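Alpha-1,2-mannosidase (Trichoderma reesei, PDB 1HCU) probably trims alpha-1,2-linked mannose residues from high-mannose N-glycans, as a calcium-dependent glycosyl hydrolase of family 47. Local coordinates at residues F33-D38 with S56-G61; I77-P82 with Q127-S132; G108-Y113 with T186-L191. All coordinates share one frame; numbering follows the deposited sequence.

The three contacts join helices and one loop of the (αα)7 barrel. Contact 1 lies closest to the predicted active site: the Ser-56 side chain is about 8 Å from that of Glu-100, a predicted proton donor, and about 14 Å from the calcium ion. Contact 2, centred about 15 Å from contact 1, borders an N-acetylglucosamine and meets contact 1 where the rings of Phe-35 and Tyr-80 pack edge-to-face. Contact 3 is centred about 14 Å from contact 2, joining it through Val-81 CG1 and Leu-109 CD2 (4.0 Å), and 20 Å from contact 1, where Ile-59 CG2 is 4.1 Å from Leu-109 N. Contacts 2 and 3 lie away from the predicted catalytic residues.

Contact 1 of 3, residues F33-D38 with S56-G61; sequences FAFPHD and SSAIDG
Asp-38 meets the first turn of helix 56-67 with both its side chain and its backbone. Its carboxylate approaches the N-terminal end of the helix, and OD1 accepts the amide of Ser-56 at 2.8 Å in a nearly straight bond (172°), met on the anti side and slightly out of the carboxylate plane. The same oxygen also takes the amide of Gly-55, while OD2 takes that of Gly-53, so three N-H donors hold the group, and its negative charge is probably stabilised by the N-terminal end of the helix. One residue on, Ser-57 turns OG to lie beside its own backbone N (chi1 -67°), and both donors converge on Asp-38 O: the hydroxyl at 2.7 Å and the amide at 2.9 Å, each in the plane of the carbonyl. The CB atoms of Asp-38 and Ser-56 come within 3.5 Å.

The apolar part is smaller. Phe-35 offers its ring edge to Ala-58, whose CB lies close to the ring plane, 3.9 Å from CE2; Pro-36, after a cis peptide bond, places CB over the centre of one ring face.

Near the predicted proton donor Glu-100, the joint thus ties the loop between helix 13-33 and strand 39-41 to helix 56-67 of the (αα)7 barrel, with helix 98-117 against Ser-56 through Arg-104 and Tyr-105 and helix 451-465 against Ser-57 through Phe-454.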
ATOM      1  N   PHE A  33      -1.225  -0.995  25.789  1.00 27.56           N
ATOM      2  CA  PHE A  33      -0.010  -1.783  25.954  1.00 27.57           C
ATOM      3  C   PHE A  33       1.225  -1.388  25.138  1.00 28.96           C
ATOM      4  O   PHE A  33       2.343  -1.789  25.483  1.00 30.39           O
ATOM      5  CB  PHE A  33      -0.301  -3.262  25.684  1.00 25.99           C
ATOM      6  CG  PHE A  33      -1.332  -3.868  26.593  1.00 25.46           C
ATOM      7  CD1 PHE A  33      -2.648  -4.026  26.169  1.00 27.68           C
ATOM      8  CD2 PHE A  33      -0.981  -4.328  27.857  1.00 26.03           C
ATOM      9  CE1 PHE A  33      -3.598  -4.643  26.991  1.00 26.39           C
ATOM     10  CE2 PHE A  33      -1.917  -4.942  28.683  1.00 25.36           C
ATOM     11  CZ  PHE A  33      -3.229  -5.101  28.249  1.00 26.37           C
ATOM     12  N   ALA A  34       1.042  -0.611  24.072  1.00 28.10           N
ATOM     13  CA  ALA A  34       2.167  -0.233  23.217  1.00 27.09           C
ATOM     14  C   ALA A  34       2.438   1.259  23.052  1.00 26.92           C
ATOM     15  O   ALA A  34       3.594   1.677  23.007  1.00 26.76           O
ATOM     16  CB  ALA A  34       1.993  -0.869  21.846  1.00 28.25           C
ATOM     17  N   PHE A  35       1.384   2.059  22.935  1.00 25.86           N
ATOM     18  CA  PHE A  35       1.538   3.498  22.757  1.00 25.14           C
ATOM     19  C   PHE A  35       2.525   4.081  23.777  1.00 26.32           C
ATOM     20  O   PHE A  35       2.521   3.697  24.949  1.00 25.68           O
ATOM     21  CB  PHE A  35       0.170   4.166  22.885  1.00 24.54           C
ATOM     22  CG  PHE A  35       0.182   5.640  22.619  1.00 24.54           C
ATOM     23  CD1 PHE A  35       0.139   6.549  23.673  1.00 23.17           C
ATOM     24  CD2 PHE A  35       0.226   6.123  21.312  1.00 23.53           C
ATOM     25  CE1 PHE A  35       0.135   7.920  23.431  1.00 24.79           C
ATOM     26  CE2 PHE A  35       0.226   7.495  21.057  1.00 23.96           C
ATOM     27  CZ  PHE A  35       0.179   8.397  22.118  1.00 24.94           C
ATOM     28  N   PRO A  36       3.396   5.016  23.348  1.00 26.22           N
ATOM     29  CA  PRO A  36       3.565   5.593  22.008  1.00 23.95           C
ATOM     30  C   PRO A  36       4.545   4.833  21.113  1.00 22.59           C
ATOM     31  O   PRO A  36       5.033   5.382  20.131  1.00 21.93           O
ATOM     32  CB  PRO A  36       4.081   7.009  22.293  1.00 25.12           C
ATOM     33  CG  PRO A  36       3.888   7.207  23.786  1.00 27.93           C
ATOM     34  CD  PRO A  36       4.112   5.836  24.337  1.00 27.14           C
ATOM     35  N   HIS A  37       4.852   3.588  21.453  1.00 21.56           N
ATOM     36  CA  HIS A  37       5.772   2.801  20.638  1.00 20.12           C
ATOM     37  C   HIS A  37       5.130   2.530  19.279  1.00 18.97           C
ATOM     38  O   HIS A  37       3.949   2.805  19.086  1.00 18.68           O
ATOM     39  CB  HIS A  37       6.124   1.502  21.357  1.00 21.38           C
ATOM     40  CG  HIS A  37       6.915   1.716  22.613  1.00 24.34           C
ATOM     41  ND1 HIS A  37       8.258   2.027  22.606  1.00 24.86           N
ATOM     42  CD2 HIS A  37       6.539   1.712  23.916  1.00 24.16           C
ATOM     43  CE1 HIS A  37       8.675   2.206  23.847  1.00 23.59           C
ATOM     44  NE2 HIS A  37       7.650   2.022  24.661  1.00 23.87           N
ATOM     45  N   ASP A  38       5.892   1.995  18.335  1.00 17.52           N
ATOM     46  CA  ASP A  38       5.358   1.761  16.998  1.00 17.03           C
ATOM     47  C   ASP A  38       4.270   0.700  16.844  1.00 17.87           C
ATOM     48  O   ASP A  38       3.197   0.990  16.312  1.00 17.35           O
ATOM     49  CB  ASP A  38       6.494   1.454  16.014  1.00 16.55           C
ATOM     50  CG  ASP A  38       7.487   2.589  15.900  1.00 18.57           C
ATOM     51  OD1 ASP A  38       7.063   3.763  15.829  1.00 20.95           O
ATOM     52  OD2 ASP A  38       8.702   2.311  15.872  1.00 22.46           O
ATOM     53  N   SER A  56       4.577   4.633  15.037  1.00 13.67           N
ATOM     54  CA  SER A  56       4.017   4.169  13.780  1.00 16.63           C
ATOM     55  C   SER A  56       2.494   3.939  13.779  1.00 16.93           C
ATOM     56  O   SER A  56       1.765   4.612  13.045  1.00 18.34           O
ATOM     57  CB  SER A  56       4.746   2.880  13.369  1.00 15.91           C
ATOM     58  OG  SER A  56       4.426   2.504  12.046  1.00 22.14           O
ATOM     59  N   SER A  57       2.013   3.002  14.596  1.00 15.14           N
ATOM     60  CA  SER A  57       0.581   2.708  14.649  1.00 15.82           C
ATOM     61  C   SER A  57      -0.310   3.918  14.938  1.00 16.15           C
ATOM     62  O   SER A  57      -1.417   4.009  14.413  1.00 16.62           O
ATOM     63  CB  SER A  57       0.291   1.608  15.682  1.00 13.84           C
ATOM     64  OG  SER A  57       0.833   0.367  15.270  1.00 11.17           O
ATOM     65  N   ALA A  58       0.156   4.844  15.767  1.00 16.01           N
ATOM     66  CA  ALA A  58      -0.661   6.022  16.081  1.00 16.05           C
ATOM     67  C   ALA A  58      -0.837   6.945  14.875  1.00 14.29           C
ATOM     68  O   ALA A  58      -1.932   7.434  14.622  1.00 14.06           O
ATOM     69  CB  ALA A  58      -0.048   6.803  17.253  1.00 15.18           C
ATOM     70  N   ILE A  59       0.240   7.172  14.128  1.00 13.50           N
ATOM     71  CA  ILE A  59       0.186   8.048  12.957  1.00 12.53           C
ATOM     72  C   ILE A  59      -0.538   7.391  11.783  1.00 13.11           C
ATOM     73  O   ILE A  59      -1.351   8.019  11.103  1.00 11.99           O
ATOM     74  CB  ILE A  59       1.609   8.452  12.510  1.00 12.68           C
ATOM     75  CG1 ILE A  59       2.365   9.081  13.688  1.00 11.74           C
ATOM     76  CG2 ILE A  59       1.538   9.425  11.340  1.00  9.37           C
ATOM     77  CD1 ILE A  59       1.688  10.315  14.277  1.00 13.33           C
ATOM     78  N   ASP A  60      -0.238   6.118  11.561  1.00 13.69           N
ATOM     79  CA  ASP A  60      -0.843   5.355  10.483  1.00 15.25           C
ATOM     80  C   ASP A  60      -2.362   5.189  10.651  1.00 15.76           C
ATOM     81  O   ASP A  60      -3.090   5.145   9.663  1.00 15.54           O
ATOM     82  CB  ASP A  60      -0.166   3.985  10.398  1.00 18.49           C
ATOM     83  CG  ASP A  60       0.421   3.706   9.026  1.00 20.29           C
ATOM     84  OD1 ASP A  60       0.587   4.669   8.246  1.00 20.63           O
ATOM     85  OD2 ASP A  60       0.726   2.526   8.732  1.00 18.71           O
ATOM     86  N   GLY A  61      -2.838   5.126  11.895  1.00 14.01           N
ATOM     87  CA  GLY A  61      -4.268   4.957  12.123  1.00 12.55           C
ATOM     88  C   GLY A  61      -5.069   6.244  12.286  1.00 12.41           C
ATOM     89  O   GLY A  61      -6.304   6.237  12.238  1.00 11.88           O
TER

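Contact 2 of 3, residues I77-P82 with Q127-S132; sequences ILQYVP and QTLVNS. With NAG (2-acetamido-2-deoxy-beta-D-glucopyranose), chain G.
Leu-129 packs against Leu-78 where the end of helix 71-80 and the 3-10 turn after it meet helix 127-144 in the (αα)7 barrel, about 25 Å from the centre of the chain. This is the tight part. Leu-129 CG sits 3.4 Å from Leu-78 O, so the branch point of the leucine rests on a main-chain carbonyl, and it also lies 4.0 Å from Leu-78 CB. Torsions off the staggered positions (chi1 -110°, chi2 27°) place the Leu-129 branch there. Leu-78 itself runs on into the interior, where Leu-116 and Leu-133 cover it. One turn further along, Val-81 adds a looser touch, with CG1 at 4.3 Å from Ser-132 CB; Leu-133, Gln-136 and, from helix 98-117, Leu-109 also touch it.

Toward solvent the character changes. Gln-79 starts away from helix 127-144 but bends at chi2 (-88°), which brings its amide back across Leu-129, OE1 reaching CD2 at 3.4 Å. The other methyl of Leu-129, CD1, faces a sugar: N2 of the N-acetylglucosamine is 3.6 Å from it, while Thr-128 CG2 stands 3.8 Å from O7 of the same sugar. This glycan adjoins Asn-126, Thr-128 and Leu-129, consistent with attachment at Asn-126 in an Asn-Gln-Thr sequon, and it borders the joint from outside. On the remaining exposed side Pro-82 lays its ring against helix 127-144, its CG touching Leu-129 CD1 and lying 3.4 Å from Ser-132 OG.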
ATOM      1  N   ILE A  77      -4.395  11.244  19.570  1.00 20.29           N
ATOM      2  CA  ILE A  77      -3.255  11.251  18.656  1.00 19.33           C
ATOM      3  C   ILE A  77      -2.785  12.672  18.369  1.00 18.73           C
ATOM      4  O   ILE A  77      -1.587  12.952  18.391  1.00 18.93           O
ATOM      5  CB  ILE A  77      -3.611  10.525  17.324  1.00 19.76           C
ATOM      6  CG1 ILE A  77      -4.127   9.113  17.633  1.00 19.47           C
ATOM      7  CG2 ILE A  77      -2.372  10.410  16.435  1.00 18.33           C
ATOM      8  CD1 ILE A  77      -4.630   8.343  16.425  1.00 19.38           C
ATOM      9  N   LEU A  78      -3.727  13.571  18.114  1.00 18.95           N
ATOM     10  CA  LEU A  78      -3.383  14.959  17.846  1.00 19.22           C
ATOM     11  C   LEU A  78      -2.580  15.566  19.004  1.00 19.67           C
ATOM     12  O   LEU A  78      -1.656  16.346  18.780  1.00 20.64           O
ATOM     13  CB  LEU A  78      -4.654  15.779  17.585  1.00 17.79           C
ATOM     14  CG  LEU A  78      -5.400  15.505  16.272  1.00 18.59           C
ATOM     15  CD1 LEU A  78      -6.626  16.380  16.199  1.00 18.92           C
ATOM     16  CD2 LEU A  78      -4.501  15.791  15.082  1.00 19.73           C
ATOM     17  N   GLN A  79      -2.913  15.200  20.237  1.00 20.06           N
ATOM     18  CA  GLN A  79      -2.194  15.721  21.402  1.00 20.88           C
ATOM     19  C   GLN A  79      -0.770  15.174  21.444  1.00 20.31           C
ATOM     20  O   GLN A  79       0.141  15.807  21.984  1.00 19.40           O
ATOM     21  CB  GLN A  79      -2.925  15.331  22.688  1.00 23.79           C
ATOM     22  CG  GLN A  79      -4.305  15.931  22.819  1.00 29.04           C
ATOM     23  CD  GLN A  79      -4.283  17.290  23.470  1.00 33.38           C
ATOM     24  OE1 GLN A  79      -3.616  18.214  22.998  1.00 37.74           O
ATOM     25  NE2 GLN A  79      -5.013  17.424  24.570  1.00 35.41           N
ATOM     26  N   TYR A  80      -0.590  13.992  20.867  1.00 18.70           N
ATOM     27  CA  TYR A  80       0.707  13.331  20.834  1.00 16.27           C
ATOM     28  C   TYR A  80       1.653  13.849  19.738  1.00 15.60           C
ATOM     29  O   TYR A  80       2.852  14.013  19.983  1.00 13.25           O
ATOM     30  CB  TYR A  80       0.492  11.822  20.674  1.00 15.80           C
ATOM     31  CG  TYR A  80       1.750  11.030  20.396  1.00 15.67           C
ATOM     32  CD1 TYR A  80       1.898  10.326  19.201  1.00 15.45           C
ATOM     33  CD2 TYR A  80       2.794  10.985  21.322  1.00 16.52           C
ATOM     34  CE1 TYR A  80       3.050   9.594  18.934  1.00 15.98           C
ATOM     35  CE2 TYR A  80       3.957  10.256  21.067  1.00 13.92           C
ATOM     36  CZ  TYR A  80       4.074   9.563  19.871  1.00 16.47           C
ATOM     37  OH  TYR A  80       5.209   8.826  19.608  1.00 19.02           O
ATOM     38  N   VAL A  81       1.117  14.108  18.543  1.00 13.37           N
ATOM     39  CA  VAL A  81       1.930  14.573  17.411  1.00 14.50           C
ATOM     40  C   VAL A  81       3.011  15.605  17.755  1.00 15.02           C
ATOM     41  O   VAL A  81       4.172  15.423  17.402  1.00 15.10           O
ATOM     42  CB  VAL A  81       1.046  15.145  16.262  1.00 15.65           C
ATOM     43  CG1 VAL A  81       1.932  15.682  15.132  1.00 12.37           C
ATOM     44  CG2 VAL A  81       0.129  14.054  15.720  1.00 14.28           C
ATOM     45  N   PRO A  82       2.643  16.706  18.440  1.00 16.44           N
ATOM     46  CA  PRO A  82       3.623  17.736  18.807  1.00 17.03           C
ATOM     47  C   PRO A  82       4.760  17.194  19.673  1.00 18.25           C
ATOM     48  O   PRO A  82       5.836  17.775  19.721  1.00 19.48           O
ATOM     49  CB  PRO A  82       2.783  18.762  19.570  1.00 15.77           C
ATOM     50  CG  PRO A  82       1.425  18.601  18.994  1.00 16.26           C
ATOM     51  CD  PRO A  82       1.289  17.108  18.863  1.00 18.31           C
ATOM     52  N   GLN A 127      -7.063  24.169  16.292  1.00 37.47           N
ATOM     53  CA  GLN A 127      -6.353  24.453  15.049  1.00 35.45           C
ATOM     54  C   GLN A 127      -4.837  24.354  15.191  1.00 33.69           C
ATOM     55  O   GLN A 127      -4.140  24.049  14.228  1.00 34.22           O
ATOM     56  CB  GLN A 127      -6.715  25.848  14.550  1.00 36.94           C
ATOM     57  CG  GLN A 127      -8.125  25.950  14.039  1.00 40.64           C
ATOM     58  CD  GLN A 127      -8.292  25.262  12.710  1.00 43.33           C
ATOM     59  OE1 GLN A 127      -7.922  24.094  12.548  1.00 42.76           O
ATOM     60  NE2 GLN A 127      -8.854  25.984  11.738  1.00 45.53           N
ATOM     61  N   THR A 128      -4.329  24.625  16.389  1.00 30.39           N
ATOM     62  CA  THR A 128      -2.893  24.558  16.628  1.00 27.19           C
ATOM     63  C   THR A 128      -2.411  23.117  16.507  1.00 24.94           C
ATOM     64  O   THR A 128      -1.301  22.862  16.047  1.00 25.21           O
ATOM     65  CB  THR A 128      -2.525  25.097  18.031  1.00 27.88           C
ATOM     66  OG1 THR A 128      -2.938  26.463  18.143  1.00 29.70           O
ATOM     67  CG2 THR A 128      -1.021  25.012  18.265  1.00 27.05           C
ATOM     68  N   LEU A 129      -3.251  22.177  16.926  1.00 23.20           N
ATOM     69  CA  LEU A 129      -2.908  20.761  16.858  1.00 20.50           C
ATOM     70  C   LEU A 129      -2.911  20.315  15.409  1.00 20.43           C
ATOM     71  O   LEU A 129      -2.040  19.563  14.970  1.00 20.82           O
ATOM     72  CB  LEU A 129      -3.912  19.937  17.665  1.00 19.16           C
ATOM     73  CG  LEU A 129      -3.422  19.290  18.970  1.00 19.33           C
ATOM     74  CD1 LEU A 129      -2.265  20.070  19.582  1.00 18.35           C
ATOM     75  CD2 LEU A 129      -4.590  19.195  19.935  1.00 16.36           C
ATOM     76  N   VAL A 130      -3.899  20.782  14.660  1.00 20.18           N
ATOM     77  CA  VAL A 130      -3.979  20.440  13.254  1.00 20.00           C
ATOM     78  C   VAL A 130      -2.715  20.940  12.550  1.00 20.10           C
ATOM     79  O   VAL A 130      -2.084  20.199  11.791  1.00 21.76           O
ATOM     80  CB  VAL A 130      -5.210  21.075  12.604  1.00 18.58           C
ATOM     81  CG1 VAL A 130      -5.180  20.845  11.108  1.00 17.86           C
ATOM     82  CG2 VAL A 130      -6.469  20.489  13.214  1.00 16.26           C
ATOM     83  N   ASN A 131      -2.343  22.193  12.811  1.00 18.41           N
ATOM     84  CA  ASN A 131      -1.149  22.781  12.201  1.00 18.55           C
ATOM     85  C   ASN A 131       0.118  21.983  12.504  1.00 18.09           C
ATOM     86  O   ASN A 131       1.049  21.970  11.697  1.00 18.48           O
ATOM     87  CB  ASN A 131      -0.939  24.226  12.675  1.00 17.14           C
ATOM     88  CG  ASN A 131      -1.971  25.190  12.117  1.00 21.25           C
ATOM     89  OD1 ASN A 131      -2.872  24.802  11.367  1.00 19.79           O
ATOM     90  ND2 ASN A 131      -1.843  26.467  12.485  1.00 21.81           N
ATOM     91  N   SER A 132       0.161  21.338  13.668  1.00 16.53           N
ATOM     92  CA  SER A 132       1.330  20.544  14.044  1.00 16.94           C
ATOM     93  C   SER A 132       1.597  19.431  13.036  1.00 14.93           C
ATOM     94  O   SER A 132       2.753  19.135  12.720  1.00 15.55           O
ATOM     95  CB  SER A 132       1.147  19.922  15.436  1.00 18.44           C
ATOM     96  OG  SER A 132       1.240  20.901  16.456  1.00 24.03           O
TER
HETATM   97  C1  NAG G 602      -5.074  22.991  22.045  1.00 52.38           C
HETATM   98  C2  NAG G 602      -3.649  23.503  22.287  1.00 52.95           C
HETATM   99  C3  NAG G 602      -3.571  24.225  23.643  1.00 54.32           C
HETATM  100  C4  NAG G 602      -4.666  25.278  23.768  1.00 54.72           C
HETATM  101  C5  NAG G 602      -6.033  24.666  23.451  1.00 55.03           C
HETATM  102  C6  NAG G 602      -7.133  25.704  23.448  1.00 56.92           C
HETATM  103  C7  NAG G 602      -1.429  22.559  22.401  1.00 53.72           C
HETATM  104  C8  NAG G 602      -0.806  22.220  23.746  1.00 54.01           C
HETATM  105  N2  NAG G 602      -2.739  22.372  22.275  1.00 53.30           N
HETATM  106  O3  NAG G 602      -2.302  24.849  23.786  1.00 54.01           O
HETATM  107  O4  NAG G 602      -4.668  25.796  25.094  1.00 56.58           O
HETATM  108  O5  NAG G 602      -6.015  24.067  22.140  1.00 54.30           O
HETATM  109  O6  NAG G 602      -8.156  25.372  24.373  1.00 57.52           O
HETATM  110  O7  NAG G 602      -0.724  22.985  21.487  1.00 54.04           O

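Contact 3 of 3, residues G108-Y113 with T186-L191; sequences GLLSAY and TRLSDL
Leu-110 projects from helix 98-117 toward helix 182-192 and touches three residues there, in apolar helix-helix packing within the (αα)7 barrel of family 47. The side chains of Leu-110 and Arg-187 cross at a slant, with Leu-110 CD2 3.9 Å from Arg-187 CG; Leu-110 CD1 meets Leu-188 CD1 at 4.2 Å, the two chains lying about at right angles; and Leu-110 CG approaches Leu-191 CD2. A turn later Tyr-113 runs past Leu-191 in the opposite direction, with the ring carbons CD2 and CE2 each 3.8 Å from, respectively, Leu-191 CD2 and CG. The tyrosine is carried there by its first torsion, which sets CG anti to the backbone N (chi1 -177°).

Within helix 182-192, Leu-191 CD1 lies 3.5 Å above one face of the Arg-187 guanidinium, offset toward its rim. NH2 of that group makes a salt bridge to Asp-114, the next residue of helix 98-117, and so adds a charged link between the two helices; NH1 bonds Tyr-257 OH, which Asp-190 also engages.

The axes of the two segments approach to 11.0 Å at their closest, at 48°. Helix 127-144 packs against both partners, through Ala-137 on Leu-110, Leu-134 on Tyr-113 and Ala-141 on Leu-188, and strand 489-491 reaches Leu-110 through Phe-490.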
ATOM      1  N   GLY A 108       0.789   9.727   6.544  1.00 10.22           N
ATOM      2  CA  GLY A 108      -0.206   9.790   7.603  1.00 11.26           C
ATOM      3  C   GLY A 108      -0.480  11.193   8.114  1.00 11.28           C
ATOM      4  O   GLY A 108      -1.632  11.547   8.365  1.00 12.28           O
ATOM      5  N   LEU A 109       0.577  11.992   8.268  1.00 12.14           N
ATOM      6  CA  LEU A 109       0.456  13.366   8.762  1.00 12.93           C
ATOM      7  C   LEU A 109      -0.232  14.248   7.729  1.00 12.28           C
ATOM      8  O   LEU A 109      -1.084  15.063   8.069  1.00 13.44           O
ATOM      9  CB  LEU A 109       1.844  13.940   9.092  1.00 12.64           C
ATOM     10  CG  LEU A 109       2.614  13.321  10.271  1.00 15.44           C
ATOM     11  CD1 LEU A 109       4.106  13.698  10.199  1.00 13.48           C
ATOM     12  CD2 LEU A 109       1.994  13.793  11.584  1.00 13.28           C
ATOM     13  N   LEU A 110       0.139  14.078   6.465  1.00 13.16           N
ATOM     14  CA  LEU A 110      -0.444  14.869   5.387  1.00 14.57           C
ATOM     15  C   LEU A 110      -1.910  14.528   5.101  1.00 13.68           C
ATOM     16  O   LEU A 110      -2.714  15.427   4.842  1.00 14.32           O
ATOM     17  CB  LEU A 110       0.391  14.715   4.109  1.00 18.49           C
ATOM     18  CG  LEU A 110       1.419  15.805   3.762  1.00 21.67           C
ATOM     19  CD1 LEU A 110       2.269  16.179   4.958  1.00 24.61           C
ATOM     20  CD2 LEU A 110       2.293  15.295   2.630  1.00 23.61           C
ATOM     21  N   SER A 111      -2.270  13.249   5.149  1.00 11.53           N
ATOM     22  CA  SER A 111      -3.658  12.876   4.888  1.00 11.80           C
ATOM     23  C   SER A 111      -4.536  13.400   6.023  1.00 12.77           C
ATOM     24  O   SER A 111      -5.620  13.938   5.786  1.00 12.19           O
ATOM     25  CB  SER A 111      -3.804  11.353   4.746  1.00 11.30           C
ATOM     26  OG  SER A 111      -3.434  10.676   5.934  1.00 12.33           O
ATOM     27  N   ALA A 112      -4.058  13.257   7.258  1.00 12.87           N
ATOM     28  CA  ALA A 112      -4.803  13.747   8.410  1.00 12.30           C
ATOM     29  C   ALA A 112      -4.955  15.262   8.281  1.00 12.78           C
ATOM     30  O   ALA A 112      -6.021  15.817   8.550  1.00 14.73           O
ATOM     31  CB  ALA A 112      -4.067  13.406   9.697  1.00 11.76           C
ATOM     32  N   TYR A 113      -3.891  15.931   7.857  1.00 11.69           N
ATOM     33  CA  TYR A 113      -3.950  17.377   7.703  1.00 12.91           C
ATOM     34  C   TYR A 113      -5.003  17.769   6.660  1.00 14.11           C
ATOM     35  O   TYR A 113      -5.846  18.631   6.916  1.00 14.90           O
ATOM     36  CB  TYR A 113      -2.573  17.906   7.306  1.00 13.47           C
ATOM     37  CG  TYR A 113      -2.500  19.407   7.193  1.00 14.29           C
ATOM     38  CD1 TYR A 113      -2.480  20.223   8.323  1.00 14.68           C
ATOM     39  CD2 TYR A 113      -2.450  20.010   5.943  1.00 15.37           C
ATOM     40  CE1 TYR A 113      -2.412  21.612   8.198  1.00 15.59           C
ATOM     41  CE2 TYR A 113      -2.385  21.372   5.806  1.00 14.81           C
ATOM     42  CZ  TYR A 113      -2.367  22.172   6.926  1.00 17.01           C
ATOM     43  OH  TYR A 113      -2.334  23.533   6.738  1.00 18.13           O
ATOM     44  N   THR A 186       5.546  15.995  -3.268  1.00 13.17           N
ATOM     45  CA  THR A 186       4.965  17.040  -4.102  1.00 13.80           C
ATOM     46  C   THR A 186       3.832  17.677  -3.303  1.00 12.92           C
ATOM     47  O   THR A 186       3.641  18.890  -3.332  1.00 12.51           O
ATOM     48  CB  THR A 186       4.404  16.481  -5.437  1.00 14.28           C
ATOM     49  OG1 THR A 186       5.490  16.064  -6.276  1.00 16.57           O
ATOM     50  CG2 THR A 186       3.597  17.547  -6.167  1.00 11.43           C
ATOM     51  N   ARG A 187       3.101  16.846  -2.566  1.00 14.15           N
ATOM     52  CA  ARG A 187       1.996  17.317  -1.734  1.00 13.58           C
ATOM     53  C   ARG A 187       2.544  18.275  -0.678  1.00 14.47           C
ATOM     54  O   ARG A 187       1.946  19.307  -0.395  1.00 16.23           O
ATOM     55  CB  ARG A 187       1.294  16.127  -1.053  1.00 13.23           C
ATOM     56  CG  ARG A 187       0.021  16.496  -0.300  1.00 11.90           C
ATOM     57  CD  ARG A 187      -0.949  17.208  -1.229  1.00 12.86           C
ATOM     58  NE  ARG A 187      -2.082  17.816  -0.534  1.00 12.23           N
ATOM     59  CZ  ARG A 187      -2.680  18.940  -0.930  1.00 14.11           C
ATOM     60  NH1 ARG A 187      -2.241  19.575  -2.013  1.00 11.77           N
ATOM     61  NH2 ARG A 187      -3.723  19.424  -0.258  1.00 11.03           N
ATOM     62  N   LEU A 188       3.692  17.929  -0.105  1.00 15.12           N
ATOM     63  CA  LEU A 188       4.308  18.770   0.919  1.00 15.96           C
ATOM     64  C   LEU A 188       4.688  20.154   0.345  1.00 17.20           C
ATOM     65  O   LEU A 188       4.418  21.178   0.971  1.00 17.58           O
ATOM     66  CB  LEU A 188       5.547  18.065   1.505  1.00 11.55           C
ATOM     67  CG  LEU A 188       6.235  18.733   2.705  1.00  9.61           C
ATOM     68  CD1 LEU A 188       5.259  18.840   3.858  1.00  6.99           C
ATOM     69  CD2 LEU A 188       7.456  17.941   3.117  1.00  7.13           C
ATOM     70  N   SER A 189       5.309  20.183  -0.837  1.00 16.29           N
ATOM     71  CA  SER A 189       5.688  21.452  -1.462  1.00 16.48           C
ATOM     72  C   SER A 189       4.462  22.321  -1.691  1.00 17.05           C
ATOM     73  O   SER A 189       4.494  23.527  -1.467  1.00 17.08           O
ATOM     74  CB  SER A 189       6.370  21.231  -2.816  1.00 13.55           C
ATOM     75  OG  SER A 189       7.640  20.631  -2.671  1.00 16.21           O
ATOM     76  N   ASP A 190       3.381  21.706  -2.151  1.00 17.19           N
ATOM     77  CA  ASP A 190       2.165  22.456  -2.412  1.00 19.18           C
ATOM     78  C   ASP A 190       1.564  23.015  -1.125  1.00 20.07           C
ATOM     79  O   ASP A 190       1.014  24.114  -1.115  1.00 20.91           O
ATOM     80  CB  ASP A 190       1.140  21.571  -3.126  1.00 18.33           C
ATOM     81  CG  ASP A 190       1.459  21.375  -4.598  1.00 19.70           C
ATOM     82  OD1 ASP A 190       0.710  20.630  -5.264  1.00 18.20           O
ATOM     83  OD2 ASP A 190       2.447  21.967  -5.087  1.00 19.22           O
ATOM     84  N   LEU A 191       1.682  22.259  -0.040  1.00 20.65           N
ATOM     85  CA  LEU A 191       1.139  22.674   1.251  1.00 19.96           C
ATOM     86  C   LEU A 191       2.008  23.706   1.964  1.00 20.18           C
ATOM     87  O   LEU A 191       1.487  24.580   2.653  1.00 19.35           O
ATOM     88  CB  LEU A 191       0.960  21.448   2.143  1.00 20.27           C
ATOM     89  CG  LEU A 191      -0.465  21.038   2.527  1.00 23.26           C
ATOM     90  CD1 LEU A 191      -1.466  21.482   1.479  1.00 23.10           C
ATOM     91  CD2 LEU A 191      -0.503  19.524   2.725  1.00 20.53           C
TER